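Local coordinates for protein esterase (Staphylococcus aureus subsp. aureus USA300_TCH1516, PDB 3D7R) that probably hydrolyses ester bonds as a member of the alpha/beta hydrolase fold family, although its substrate is not established, at residues Y101-F106 and V130-Y135; V167-G172 and K195-S200; A215-D220 and R266-P271; D272-E277 and F289-K294. All blocks are in the same frame, centred on the assembly; numbering follows the deposited sequence.

Interaction 1: residues Y101-F106 and V130-Y135; sequences YIHGGF and VVLPIY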
loop_
_atom_site.group_PDB
_atom_site.type_symbol
_atom_site.label_atom_id
_atom_site.label_comp_id
_atom_site.label_asym_id
_atom_site.label_seq_id
_atom_site.Cartn_x
_atom_site.Cartn_y
_atom_site.Cartn_z
ATOM N N TYR A 101 -4.177 5.929 4.475
ATOM C CA TYR A 101 -3.082 5.490 3.607
ATOM C C TYR A 101 -2.231 4.403 4.250
ATOM O O TYR A 101 -1.618 4.647 5.297
ATOM C CB TYR A 101 -2.188 6.671 3.151
ATOM C CG TYR A 101 -1.304 6.258 1.987
ATOM C CD1 TYR A 101 -1.666 6.547 0.666
ATOM C CD2 TYR A 101 -0.142 5.526 2.206
ATOM C CE1 TYR A 101 -0.877 6.129 -0.397
ATOM C CE2 TYR A 101 0.648 5.109 1.157
ATOM C CZ TYR A 101 0.271 5.405 -0.137
ATOM O OH TYR A 101 1.056 4.973 -1.168
ATOM N N ILE A 102 -2.160 3.232 3.602
ATOM C CA ILE A 102 -1.386 2.082 4.107
ATOM C C ILE A 102 -0.089 1.954 3.287
ATOM O O ILE A 102 -0.114 1.522 2.131
ATOM C CB ILE A 102 -2.209 0.756 4.048
ATOM C CG1 ILE A 102 -3.638 0.926 4.642
ATOM C CG2 ILE A 102 -1.439 -0.381 4.728
ATOM C CD1 ILE A 102 -3.707 1.486 6.099
ATOM N N HIS A 103 1.036 2.341 3.887
ATOM C CA HIS A 103 2.274 2.501 3.150
ATOM C C HIS A 103 2.940 1.158 2.803
ATOM O O HIS A 103 2.796 0.172 3.536
ATOM C CB HIS A 103 3.234 3.401 3.927
ATOM C CG HIS A 103 3.827 2.746 5.137
ATOM N ND1 HIS A 103 4.932 1.926 5.070
ATOM C CD2 HIS A 103 3.486 2.809 6.446
ATOM C CE1 HIS A 103 5.251 1.514 6.285
ATOM N NE2 HIS A 103 4.391 2.039 7.139
ATOM N N GLY A 104 3.648 1.115 1.674
ATOM C CA GLY A 104 4.405 -0.097 1.296
ATOM C C GLY A 104 5.676 -0.315 2.119
ATOM O O GLY A 104 6.066 0.530 2.943
ATOM N N GLY A 105 6.318 -1.461 1.921
ATOM C CA GLY A 105 7.572 -1.746 2.640
ATOM C C GLY A 105 7.618 -3.173 3.140
ATOM O O GLY A 105 8.418 -3.505 4.020
ATOM N N PHE A 106 6.733 -4.000 2.589
ATOM C CA PHE A 106 6.696 -5.454 2.834
ATOM C C PHE A 106 6.384 -5.860 4.274
ATOM O O PHE A 106 6.651 -6.992 4.662
ATOM C CB PHE A 106 7.975 -6.135 2.307
ATOM C CG PHE A 106 8.433 -5.588 0.977
ATOM C CD1 PHE A 106 7.807 -5.977 -0.207
ATOM C CD2 PHE A 106 9.455 -4.642 0.923
ATOM C CE1 PHE A 106 8.212 -5.433 -1.436
ATOM C CE2 PHE A 106 9.875 -4.090 -0.305
ATOM C CZ PHE A 106 9.255 -4.492 -1.486
ATOM N N VAL A 130 -4.991 13.160 4.572
ATOM C CA VAL A 130 -4.330 11.856 4.409
ATOM C C VAL A 130 -3.838 11.375 5.769
ATOM O O VAL A 130 -3.137 12.112 6.484
ATOM C CB VAL A 130 -3.178 11.928 3.406
ATOM C CG1 VAL A 130 -2.369 10.588 3.375
ATOM C CG2 VAL A 130 -3.718 12.272 2.017
ATOM N N VAL A 131 -4.219 10.154 6.123
ATOM C CA VAL A 131 -3.904 9.601 7.446
ATOM C C VAL A 131 -2.919 8.439 7.287
ATOM O O VAL A 131 -3.209 7.436 6.605
ATOM C CB VAL A 131 -5.184 9.149 8.198
ATOM C CG1 VAL A 131 -4.837 8.614 9.602
ATOM C CG2 VAL A 131 -6.199 10.323 8.313
ATOM N N LEU A 132 -1.762 8.601 7.919
ATOM C CA LEU A 132 -0.637 7.669 7.806
ATOM C C LEU A 132 -0.355 6.990 9.155
ATOM O O LEU A 132 0.418 7.507 9.954
ATOM C CB LEU A 132 0.619 8.422 7.316
ATOM C CG LEU A 132 1.955 7.660 7.187
ATOM C CD1 LEU A 132 1.839 6.500 6.198
ATOM C CD2 LEU A 132 3.119 8.604 6.829
ATOM N N PRO A 133 -0.995 5.827 9.415
ATOM C CA PRO A 133 -0.650 5.000 10.592
ATOM C C PRO A 133 0.675 4.234 10.442
ATOM O O PRO A 133 0.920 3.603 9.412
ATOM C CB PRO A 133 -1.817 4.029 10.684
ATOM C CG PRO A 133 -2.293 3.867 9.232
ATOM C CD PRO A 133 -2.085 5.246 8.615
ATOM N N ILE A 134 1.538 4.313 11.457
ATOM C CA ILE A 134 2.770 3.527 11.456
ATOM C C ILE A 134 2.424 2.183 12.131
ATOM O O ILE A 134 2.639 2.007 13.323
ATOM C CB ILE A 134 3.934 4.277 12.156
ATOM C CG1 ILE A 134 4.095 5.704 11.597
ATOM C CG2 ILE A 134 5.246 3.500 12.039
ATOM C CD1 ILE A 134 4.232 5.811 10.044
ATOM N N TYR A 135 1.827 1.278 11.348
ATOM C CA TYR A 135 1.231 0.028 11.841
ATOM C C TYR A 135 2.337 -0.960 12.214
ATOM O O TYR A 135 3.466 -0.834 11.724
ATOM C CB TYR A 135 0.288 -0.561 10.771
ATOM C CG TYR A 135 0.956 -0.728 9.412
ATOM C CD1 TYR A 135 1.788 -1.828 9.150
ATOM C CD2 TYR A 135 0.773 0.218 8.394
ATOM C CE1 TYR A 135 2.407 -1.974 7.925
ATOM C CE2 TYR A 135 1.404 0.079 7.153
ATOM C CZ TYR A 135 2.227 -1.015 6.937
ATOM O OH TYR A 135 2.856 -1.191 5.721
HETATM O O HOH W 1 0.228 3.331 6.715
#
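His103 and Tyr135 make the main side-chain contact between 101-106 and 130-135. His103 CB lies 4.1 Å from Leu132 CD1. At CG the imidazole turns into the position between the backbone N and the carbonyl carbon (chi1 73°), which brings one ring face over Tyr135. CD2 comes nearest, 3.5 Å from Tyr135 CE2. NE2 lies almost as close to that same carbon and is hydrogen-bonded to Lys137 NZ. ND1 points the other way and donates to Gly104 O at 2.8 Å. Bonds at both nitrogens fix the rotation of the ring. The two rings form an offset stack, with centroids 4.7 Å apart and planes at 24°. Tyr135 OH sits over the centre of the imidazole and also donates to His103 O at 2.6 Å. Ile102 CG2 packs on Tyr135 CE2 at 3.8 Å. Further back, Tyr101 N donates to Val131 O at 2.8 Å. Beyond it the backbones part, and a water joins Tyr101 O, His103 N and Pro133 O. The His-Gly-Gly run resembles the oxyanion-hole motif of hormone-sensitive-lipase-like esterases. Strands 98-102 and 129-133 are parallel neighbours joined through helix 113-126, where Leu119 meets Tyr101 and Val130. Helix 143-161 touches Ile102, Val131 and Tyr135, and strands 166-171 and 84-90 flank the pair.

Interaction 2: residues V167-G172 and K195-S200; sequences VVMGDG and KLYLIS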
loop_
_atom_site.group_PDB
_atom_site.type_symbol
_atom_site.label_atom_id
_atom_site.label_comp_id
_atom_site.label_asym_id
_atom_site.label_seq_id
_atom_site.Cartn_x
_atom_site.Cartn_y
_atom_site.Cartn_z
ATOM N N VAL A 167 -11.791 7.060 2.250
ATOM C CA VAL A 167 -11.269 6.285 1.133
ATOM C C VAL A 167 -10.069 5.529 1.700
ATOM O O VAL A 167 -9.344 6.064 2.549
ATOM C CB VAL A 167 -10.869 7.224 -0.039
ATOM C CG1 VAL A 167 -9.972 6.531 -1.066
ATOM C CG2 VAL A 167 -12.140 7.858 -0.726
ATOM N N VAL A 168 -9.866 4.289 1.257
ATOM C CA VAL A 168 -8.690 3.512 1.682
ATOM C C VAL A 168 -7.728 3.430 0.490
ATOM O O VAL A 168 -8.165 3.249 -0.639
ATOM C CB VAL A 168 -9.062 2.097 2.230
ATOM C CG1 VAL A 168 -7.796 1.288 2.594
ATOM C CG2 VAL A 168 -9.987 2.213 3.473
HETATM N N MSE A 169 -6.433 3.619 0.747
HETATM C CA MSE A 169 -5.418 3.612 -0.296
HETATM C C MSE A 169 -4.147 2.958 0.250
HETATM O O MSE A 169 -3.861 3.059 1.435
HETATM C CB MSE A 169 -5.105 5.059 -0.684
HETATM C CG MSE A 169 -4.110 5.219 -1.815
HETATM SE SE MSE A 169 -3.924 7.108 -2.329
HETATM C CE MSE A 169 -5.792 7.535 -2.674
ATOM N N GLY A 170 -3.393 2.285 -0.609
ATOM C CA GLY A 170 -2.110 1.708 -0.195
ATOM C C GLY A 170 -1.266 1.359 -1.402
ATOM O O GLY A 170 -1.808 1.166 -2.495
ATOM N N ASP A 171 0.041 1.229 -1.191
ATOM C CA ASP A 171 0.965 0.943 -2.282
ATOM C C ASP A 171 1.804 -0.271 -1.924
ATOM O O ASP A 171 2.126 -0.464 -0.752
ATOM C CB ASP A 171 1.879 2.154 -2.577
ATOM C CG ASP A 171 2.915 2.407 -1.463
ATOM O OD1 ASP A 171 2.529 2.899 -0.389
ATOM O OD2 ASP A 171 4.124 2.125 -1.677
ATOM N N GLY A 172 2.166 -1.074 -2.926
ATOM C CA GLY A 172 3.010 -2.252 -2.695
ATOM C C GLY A 172 2.331 -3.280 -1.800
ATOM O O GLY A 172 1.138 -3.600 -1.965
ATOM N N LYS A 195 -14.347 4.377 -1.533
ATOM C CA LYS A 195 -13.527 3.890 -2.646
ATOM C C LYS A 195 -12.289 3.205 -2.106
ATOM O O LYS A 195 -11.883 3.469 -0.972
ATOM C CB LYS A 195 -13.103 5.046 -3.579
ATOM C CG LYS A 195 -14.248 5.733 -4.346
ATOM C CD LYS A 195 -13.719 6.938 -5.187
ATOM C CE LYS A 195 -14.868 7.575 -6.002
ATOM N NZ LYS A 195 -15.645 8.523 -5.134
ATOM N N LEU A 196 -11.680 2.346 -2.930
ATOM C CA LEU A 196 -10.416 1.665 -2.583
ATOM C C LEU A 196 -9.365 1.886 -3.675
ATOM O O LEU A 196 -9.625 1.596 -4.855
ATOM C CB LEU A 196 -10.635 0.152 -2.380
ATOM C CG LEU A 196 -9.379 -0.725 -2.162
ATOM C CD1 LEU A 196 -8.602 -0.252 -0.911
ATOM C CD2 LEU A 196 -9.793 -2.202 -2.041
ATOM N N TYR A 197 -8.199 2.415 -3.288
ATOM C CA TYR A 197 -7.123 2.726 -4.255
ATOM C C TYR A 197 -5.951 1.792 -4.018
ATOM O O TYR A 197 -5.510 1.631 -2.879
ATOM C CB TYR A 197 -6.676 4.199 -4.142
ATOM C CG TYR A 197 -7.596 5.143 -4.872
ATOM C CD1 TYR A 197 -7.266 5.646 -6.137
ATOM C CD2 TYR A 197 -8.819 5.520 -4.300
ATOM C CE1 TYR A 197 -8.153 6.501 -6.824
ATOM C CE2 TYR A 197 -9.703 6.381 -4.968
ATOM C CZ TYR A 197 -9.356 6.862 -6.225
ATOM O OH TYR A 197 -10.243 7.682 -6.875
ATOM N N LEU A 198 -5.465 1.166 -5.092
ATOM C CA LEU A 198 -4.352 0.222 -4.997
ATOM C C LEU A 198 -3.234 0.675 -5.912
ATOM O O LEU A 198 -3.441 0.813 -7.124
ATOM C CB LEU A 198 -4.811 -1.187 -5.398
ATOM C CG LEU A 198 -6.015 -1.805 -4.663
ATOM C CD1 LEU A 198 -6.268 -3.248 -5.158
ATOM C CD2 LEU A 198 -5.805 -1.804 -3.147
ATOM N N ILE A 199 -2.055 0.928 -5.348
ATOM C CA ILE A 199 -0.893 1.329 -6.152
ATOM C C ILE A 199 0.148 0.196 -6.159
ATOM O O ILE A 199 0.731 -0.143 -5.123
ATOM C CB ILE A 199 -0.245 2.664 -5.647
ATOM C CG1 ILE A 199 -1.264 3.812 -5.636
ATOM C CG2 ILE A 199 1.015 3.023 -6.482
ATOM C CD1 ILE A 199 -0.890 4.993 -4.712
ATOM N N SER A 200 0.375 -0.400 -7.327
ATOM C CA SER A 200 1.296 -1.535 -7.434
ATOM C C SER A 200 1.085 -2.571 -6.312
ATOM O O SER A 200 2.065 -2.951 -5.635
ATOM C CB SER A 200 2.757 -1.050 -7.414
ATOM O OG SER A 200 3.066 -0.341 -8.588
#
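Val168 to Gly172 pair in parallel with Lys195 to Ile199 through five backbone hydrogen bonds, the strand axes 4.7 Å apart and at 8°. The last bond, Gly172 N to Ile199 O, is 2.8 Å long. On one face of the sheet Val167 and Met169 both pack on Tyr197, from the same side of its ring. Val167 CG1 touches Tyr197 CD2 at 3.6 Å. Met169, a selenomethionine, lays CG against Tyr197 CB at 3.6 Å, then bends at its last torsion (-54°) so that CE returns to within 3.7 Å of Tyr197 CG. Asp171 CB meets Ile199 CB at 3.8 Å, while its carboxylate is held by Tyr101, Gly104 and His115. On the opposite face of the sheet Val168 CG1 packs on Leu196 CD1 at 3.9 Å. Gly172 has positive phi (63°) right before a helix. This matches the sharp strand-turn-helix of a nucleophile elbow, and glycine appears to stand where relatives carry the catalytic serine. Both strands lie inside the sheet, between 98-102 and 259-264. Helix 173-187 links them and covers Val168 and Leu196, while helix 305-318 covers Val167, Met169 and Tyr197.

Interaction 3: residues A215-D220 and R266-P271; sequences ALIEQD and REMTHP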
loop_
_atom_site.group_PDB
_atom_site.type_symbol
_atom_site.label_atom_id
_atom_site.label_comp_id
_atom_site.label_asym_id
_atom_site.label_seq_id
_atom_site.Cartn_x
_atom_site.Cartn_y
_atom_site.Cartn_z
ATOM N N ALA A 215 11.567 -12.748 -18.832
ATOM C CA ALA A 215 11.655 -11.392 -19.392
ATOM C C ALA A 215 11.111 -10.355 -18.408
ATOM O O ALA A 215 11.742 -9.317 -18.187
ATOM C CB ALA A 215 10.932 -11.303 -20.735
ATOM N N LEU A 216 9.961 -10.645 -17.790
ATOM C CA LEU A 216 9.388 -9.730 -16.788
ATOM C C LEU A 216 10.253 -9.624 -15.533
ATOM O O LEU A 216 10.489 -8.523 -15.028
ATOM C CB LEU A 216 7.941 -10.102 -16.431
ATOM C CG LEU A 216 7.247 -9.180 -15.413
ATOM C CD1 LEU A 216 7.205 -7.715 -15.887
ATOM C CD2 LEU A 216 5.832 -9.667 -15.088
ATOM N N ILE A 217 10.746 -10.763 -15.048
ATOM C CA ILE A 217 11.644 -10.784 -13.885
ATOM C C ILE A 217 12.900 -9.908 -14.106
ATOM O O ILE A 217 13.314 -9.172 -13.203
ATOM C CB ILE A 217 12.007 -12.226 -13.479
ATOM C CG1 ILE A 217 10.768 -12.908 -12.869
ATOM C CG2 ILE A 217 13.174 -12.232 -12.462
ATOM C CD1 ILE A 217 10.780 -14.404 -12.987
ATOM N N GLU A 218 13.468 -9.989 -15.310
ATOM C CA GLU A 218 14.626 -9.188 -15.708
ATOM C C GLU A 218 14.348 -7.682 -15.847
ATOM O O GLU A 218 15.282 -6.878 -15.832
ATOM C CB GLU A 218 15.226 -9.738 -17.023
ATOM C CG GLU A 218 15.713 -11.194 -16.968
ATOM C CD GLU A 218 16.791 -11.463 -15.909
ATOM O OE1 GLU A 218 17.402 -10.516 -15.361
ATOM O OE2 GLU A 218 17.031 -12.647 -15.616
ATOM N N GLN A 219 13.081 -7.301 -16.005
ATOM C CA GLN A 219 12.713 -5.880 -16.025
ATOM C C GLN A 219 12.493 -5.267 -14.637
ATOM O O GLN A 219 12.489 -4.044 -14.494
ATOM C CB GLN A 219 11.464 -5.640 -16.893
ATOM C CG GLN A 219 11.684 -5.824 -18.395
ATOM C CD GLN A 219 12.827 -4.962 -18.948
ATOM O OE1 GLN A 219 12.949 -3.772 -18.630
ATOM N NE2 GLN A 219 13.678 -5.573 -19.770
ATOM N N ASP A 220 12.297 -6.110 -13.624
ATOM C CA ASP A 220 11.925 -5.632 -12.287
ATOM C C ASP A 220 13.142 -5.542 -11.374
ATOM O O ASP A 220 13.593 -6.547 -10.851
ATOM C CB ASP A 220 10.876 -6.557 -11.647
ATOM C CG ASP A 220 10.239 -5.952 -10.399
ATOM O OD1 ASP A 220 10.828 -5.050 -9.768
ATOM O OD2 ASP A 220 9.119 -6.359 -10.044
ATOM N N ARG A 266 6.474 -3.036 -15.997
ATOM C CA ARG A 266 7.814 -3.536 -15.636
ATOM C C ARG A 266 7.941 -4.015 -14.183
ATOM O O ARG A 266 9.041 -4.010 -13.606
ATOM C CB ARG A 266 8.902 -2.509 -15.984
ATOM C CG ARG A 266 9.018 -2.321 -17.487
ATOM C CD ARG A 266 10.178 -1.435 -17.949
ATOM N NE ARG A 266 10.071 -1.289 -19.409
ATOM C CZ ARG A 266 10.726 -0.400 -20.152
ATOM N NH1 ARG A 266 11.576 0.463 -19.600
ATOM N NH2 ARG A 266 10.523 -0.370 -21.463
ATOM N N GLU A 267 6.831 -4.438 -13.593
ATOM C CA GLU A 267 6.862 -5.000 -12.249
ATOM C C GLU A 267 6.271 -6.405 -12.246
ATOM O O GLU A 267 5.311 -6.662 -12.962
ATOM C CB GLU A 267 6.148 -4.088 -11.233
ATOM C CG GLU A 267 4.697 -3.722 -11.560
ATOM C CD GLU A 267 4.022 -2.941 -10.431
ATOM O OE1 GLU A 267 4.143 -3.371 -9.269
ATOM O OE2 GLU A 267 3.378 -1.903 -10.698
HETATM N N MSE A 268 6.847 -7.297 -11.428
HETATM C CA MSE A 268 6.502 -8.730 -11.441
HETATM C C MSE A 268 5.069 -9.010 -11.000
HETATM O O MSE A 268 4.570 -10.116 -11.171
HETATM C CB MSE A 268 7.438 -9.501 -10.507
HETATM C CG MSE A 268 8.775 -9.898 -11.088
HETATM SE SE MSE A 268 9.976 -10.483 -9.606
HETATM C CE MSE A 268 8.706 -11.410 -8.525
ATOM N N THR A 269 4.436 -8.008 -10.404
ATOM C CA THR A 269 3.037 -8.078 -9.941
ATOM C C THR A 269 2.064 -7.886 -11.071
ATOM O O THR A 269 0.856 -7.997 -10.868
ATOM C CB THR A 269 2.736 -6.960 -8.929
ATOM O OG1 THR A 269 3.211 -5.719 -9.465
ATOM C CG2 THR A 269 3.447 -7.212 -7.604
ATOM N N HIS A 270 2.573 -7.566 -12.260
ATOM C CA HIS A 270 1.671 -7.167 -13.339
ATOM C C HIS A 270 0.693 -8.280 -13.781
ATOM O O HIS A 270 -0.500 -7.998 -13.929
ATOM C CB HIS A 270 2.416 -6.503 -14.510
ATOM C CG HIS A 270 1.506 -5.998 -15.588
ATOM N ND1 HIS A 270 1.101 -6.783 -16.650
ATOM C CD2 HIS A 270 0.902 -4.796 -15.760
ATOM C CE1 HIS A 270 0.297 -6.083 -17.431
ATOM N NE2 HIS A 270 0.163 -4.874 -16.913
ATOM N N PRO A 271 1.174 -9.528 -14.006
ATOM C CA PRO A 271 0.198 -10.602 -14.250
ATOM C C PRO A 271 -0.896 -10.735 -13.189
ATOM O O PRO A 271 -2.057 -10.915 -13.556
ATOM C CB PRO A 271 1.061 -11.862 -14.274
ATOM C CG PRO A 271 2.371 -11.365 -14.835
ATOM C CD PRO A 271 2.558 -10.039 -14.124
HETATM O O HOH W 2 10.042 -2.538 -10.911
#
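Leu216 meets the turn at 267-270 and the proline after it. Its CG is anti to the backbone N (chi1 -179°), which sends both methyls to the other segment. CD1 rests 3.6 Å from Glu267 O. CD2 presses on Pro271 CD at 3.4 Å, tighter than a usual carbon contact. Ile217 follows at the more exposed side, with CG1 crossing Met268 CG at 4.0 Å. Gln219 places OE1 over one face of the Arg266 guanidinium, 3.7 Å from Arg266 CD, with the amide and guanidinium planes 60° apart. Asp220, just past the helix, makes the polar contact. Its OD2 takes the Met268 N-H at 2.8 Å on the anti side, 24° out of the carboxylate plane. OD1 accepts from Val222 N, Leu223 N and a water that also reaches Arg266 O. Both carboxylate oxygens are thus used, and Asp220 ties two loops together. Glu267 bonds to His297 and Ser200, consistent with the acid-histidine pair of esterases of this fold. The contact sets the end of helix 214-219 against the connection from strand 259-264 to helix 270-282, with Met268 also touching Leu207.

Interaction 4: residues D272-E277 and F289-K294; sequences DMKLFE and FYDYPK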
loop_
_atom_site.group_PDB
_atom_site.type_symbol
_atom_site.label_atom_id
_atom_site.label_comp_id
_atom_site.label_asym_id
_atom_site.label_seq_id
_atom_site.Cartn_x
_atom_site.Cartn_y
_atom_site.Cartn_z
ATOM N N ASP A 272 -0.536 -10.645 -11.902
ATOM C CA ASP A 272 -1.526 -10.665 -10.818
ATOM C C ASP A 272 -2.515 -9.510 -10.861
ATOM O O ASP A 272 -3.701 -9.693 -10.582
ATOM C CB ASP A 272 -0.844 -10.784 -9.444
ATOM C CG ASP A 272 -0.205 -12.161 -9.242
ATOM O OD1 ASP A 272 -0.855 -13.174 -9.652
ATOM O OD2 ASP A 272 0.946 -12.236 -8.718
HETATM N N MSE A 273 -2.044 -8.316 -11.209
HETATM C CA MSE A 273 -2.967 -7.189 -11.362
HETATM C C MSE A 273 -3.948 -7.415 -12.507
HETATM O O MSE A 273 -5.137 -7.105 -12.375
HETATM C CB MSE A 273 -2.221 -5.850 -11.542
HETATM C CG MSE A 273 -1.383 -5.456 -10.321
HETATM SE SE MSE A 273 -0.620 -3.687 -10.612
HETATM C CE MSE A 273 0.846 -4.142 -11.798
ATOM N N LYS A 274 -3.461 -7.946 -13.626
ATOM C CA LYS A 274 -4.350 -8.243 -14.756
ATOM C C LYS A 274 -5.337 -9.349 -14.395
ATOM O O LYS A 274 -6.506 -9.288 -14.782
ATOM C CB LYS A 274 -3.558 -8.634 -16.016
ATOM C CG LYS A 274 -2.705 -7.490 -16.634
ATOM C CD LYS A 274 -3.559 -6.353 -17.199
ATOM C CE LYS A 274 -3.883 -6.561 -18.665
ATOM N NZ LYS A 274 -4.832 -5.502 -19.129
ATOM N N LEU A 275 -4.865 -10.359 -13.661
ATOM C CA LEU A 275 -5.742 -11.437 -13.178
ATOM C C LEU A 275 -6.816 -10.913 -12.215
ATOM O O LEU A 275 -8.014 -11.232 -12.350
ATOM C CB LEU A 275 -4.928 -12.541 -12.506
ATOM C CG LEU A 275 -5.712 -13.716 -11.901
ATOM C CD1 LEU A 275 -6.680 -14.366 -12.928
ATOM C CD2 LEU A 275 -4.743 -14.747 -11.340
ATOM N N PHE A 276 -6.394 -10.109 -11.247
ATOM C CA PHE A 276 -7.354 -9.455 -10.348
ATOM C C PHE A 276 -8.390 -8.623 -11.135
ATOM O O PHE A 276 -9.591 -8.687 -10.869
ATOM C CB PHE A 276 -6.618 -8.584 -9.341
ATOM C CG PHE A 276 -7.526 -7.794 -8.424
ATOM C CD1 PHE A 276 -8.290 -8.445 -7.447
ATOM C CD2 PHE A 276 -7.565 -6.393 -8.502
ATOM C CE1 PHE A 276 -9.118 -7.720 -6.584
ATOM C CE2 PHE A 276 -8.383 -5.652 -7.638
ATOM C CZ PHE A 276 -9.154 -6.325 -6.669
ATOM N N GLU A 277 -7.936 -7.852 -12.117
ATOM C CA GLU A 277 -8.880 -7.087 -12.923
ATOM C C GLU A 277 -9.918 -7.990 -13.609
ATOM O O GLU A 277 -11.108 -7.649 -13.646
ATOM C CB GLU A 277 -8.153 -6.229 -13.951
ATOM C CG GLU A 277 -9.103 -5.391 -14.809
ATOM C CD GLU A 277 -8.429 -4.765 -16.021
ATOM O OE1 GLU A 277 -7.472 -5.337 -16.590
ATOM O OE2 GLU A 277 -8.887 -3.688 -16.413
ATOM N N PHE A 289 -8.360 0.279 -14.035
ATOM C CA PHE A 289 -6.951 -0.049 -13.957
ATOM C C PHE A 289 -6.188 0.927 -14.862
ATOM O O PHE A 289 -6.396 0.975 -16.077
ATOM C CB PHE A 289 -6.730 -1.528 -14.325
ATOM C CG PHE A 289 -5.298 -2.002 -14.229
ATOM C CD1 PHE A 289 -4.346 -1.324 -13.460
ATOM C CD2 PHE A 289 -4.913 -3.162 -14.890
ATOM C CE1 PHE A 289 -3.029 -1.772 -13.378
ATOM C CE2 PHE A 289 -3.588 -3.640 -14.813
ATOM C CZ PHE A 289 -2.646 -2.935 -14.062
ATOM N N TYR A 290 -5.353 1.746 -14.242
ATOM C CA TYR A 290 -4.476 2.637 -14.973
ATOM C C TYR A 290 -3.130 1.922 -15.091
ATOM O O TYR A 290 -2.380 1.833 -14.133
ATOM C CB TYR A 290 -4.347 3.972 -14.237
ATOM C CG TYR A 290 -5.651 4.742 -14.092
ATOM C CD1 TYR A 290 -6.037 5.680 -15.061
ATOM C CD2 TYR A 290 -6.503 4.529 -13.004
ATOM C CE1 TYR A 290 -7.222 6.413 -14.934
ATOM C CE2 TYR A 290 -7.703 5.257 -12.867
ATOM C CZ TYR A 290 -8.046 6.195 -13.839
ATOM O OH TYR A 290 -9.214 6.915 -13.738
ATOM N N ASP A 291 -2.864 1.382 -16.270
ATOM C CA ASP A 291 -1.731 0.482 -16.490
ATOM C C ASP A 291 -0.681 1.223 -17.310
ATOM O O ASP A 291 -0.935 1.603 -18.457
ATOM C CB ASP A 291 -2.208 -0.756 -17.244
ATOM C CG ASP A 291 -1.157 -1.868 -17.308
ATOM O OD1 ASP A 291 -0.020 -1.682 -16.816
ATOM O OD2 ASP A 291 -1.496 -2.954 -17.840
ATOM N N TYR A 292 0.489 1.437 -16.706
ATOM C CA TYR A 292 1.585 2.189 -17.341
ATOM C C TYR A 292 2.652 1.228 -17.880
ATOM O O TYR A 292 3.482 0.748 -17.134
ATOM C CB TYR A 292 2.207 3.140 -16.321
ATOM C CG TYR A 292 1.365 4.353 -15.990
ATOM C CD1 TYR A 292 1.808 5.629 -16.338
ATOM C CD2 TYR A 292 0.143 4.236 -15.312
ATOM C CE1 TYR A 292 1.057 6.757 -16.037
ATOM C CE2 TYR A 292 -0.629 5.382 -15.005
ATOM C CZ TYR A 292 -0.149 6.631 -15.380
ATOM O OH TYR A 292 -0.851 7.778 -15.082
ATOM N N PRO A 293 2.630 0.938 -19.179
ATOM C CA PRO A 293 3.484 -0.144 -19.711
ATOM C C PRO A 293 4.977 -0.078 -19.359
ATOM O O PRO A 293 5.589 -1.122 -19.132
ATOM C CB PRO A 293 3.312 -0.014 -21.226
ATOM C CG PRO A 293 1.970 0.589 -21.385
ATOM C CD PRO A 293 1.807 1.560 -20.234
ATOM N N LYS A 294 5.559 1.112 -19.282
ATOM C CA LYS A 294 7.009 1.200 -19.089
ATOM C C LYS A 294 7.405 1.495 -17.653
ATOM O O LYS A 294 8.589 1.595 -17.336
ATOM C CB LYS A 294 7.620 2.217 -20.051
ATOM C CG LYS A 294 7.506 1.797 -21.543
ATOM C CD LYS A 294 7.503 2.990 -22.499
ATOM C CE LYS A 294 8.652 3.956 -22.269
ATOM N NZ LYS A 294 8.361 4.960 -21.190
HETATM O O HOH W 3 -4.050 -2.956 -18.981
#
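Phe289 is met by three side chains of helix 272-277, each crossing it at about a right angle. Lys274 CD and Glu277 OE1 both lie at the ring edge, near its plane. Lys274 CD is 3.6 Å from Phe289 CE2, and Glu277 OE1 is 3.8 Å from Phe289 CD2. The Glu277 carboxylate plane is turned 86° from the ring. From its place near the ring plane, OE1 probably has a favourable contact with the edge hydrogens. The SE of Met273, a selenomethionine, sits oblique to the ring, 5.0 Å from the centroid and 58° off the normal, a Met-aromatic contact, while Met273 CB rests 3.9 Å from Phe289 CZ. Asp291 CB lies above one ring face, towards the rim. The Lys274 chain bends at its second torsion (-66°) and the next, bringing NZ near Asp291 without a direct salt bridge. A water closes the gap, 2.7 Å from Lys274 NZ and 2.8 Å from Asp291 OD2. That same OD2 also accepts from His270. Helix 270-282 packs here on one face of strand 287-292, the outermost strand beside 259-264, whose Met261 touches Met273 and Phe289. The other face, with Tyr290 and Tyr292, is covered by helix 305-318.

In the fold
Interactions 1 and 2 are side by side in the sheet, their centres about 10 Å apart. Ile102 N probably donates to Met169 O at 2.8 Å, and Tyr101 OH probably bonds Asp171 OD1 at 2.7 Å. The same Asp171 oxygen takes Gly104 N, which ties the putative oxyanion loop to the strand before the elbow. Interaction 2 reaches interaction 3 through Ser200 OG and Glu267 OE2, 2.6 Å apart. This brings Glu267 and its partner His297 near the elbow, consistent with the acid-histidine part of an esterase site, although Gly172 appears to hold the nucleophile's place. Interactions 3 and 4 share helix 270-282 and meet where His270 NE2 lies 2.7 Å from Asp291 OD2. Interactions 1 and 3 do not touch.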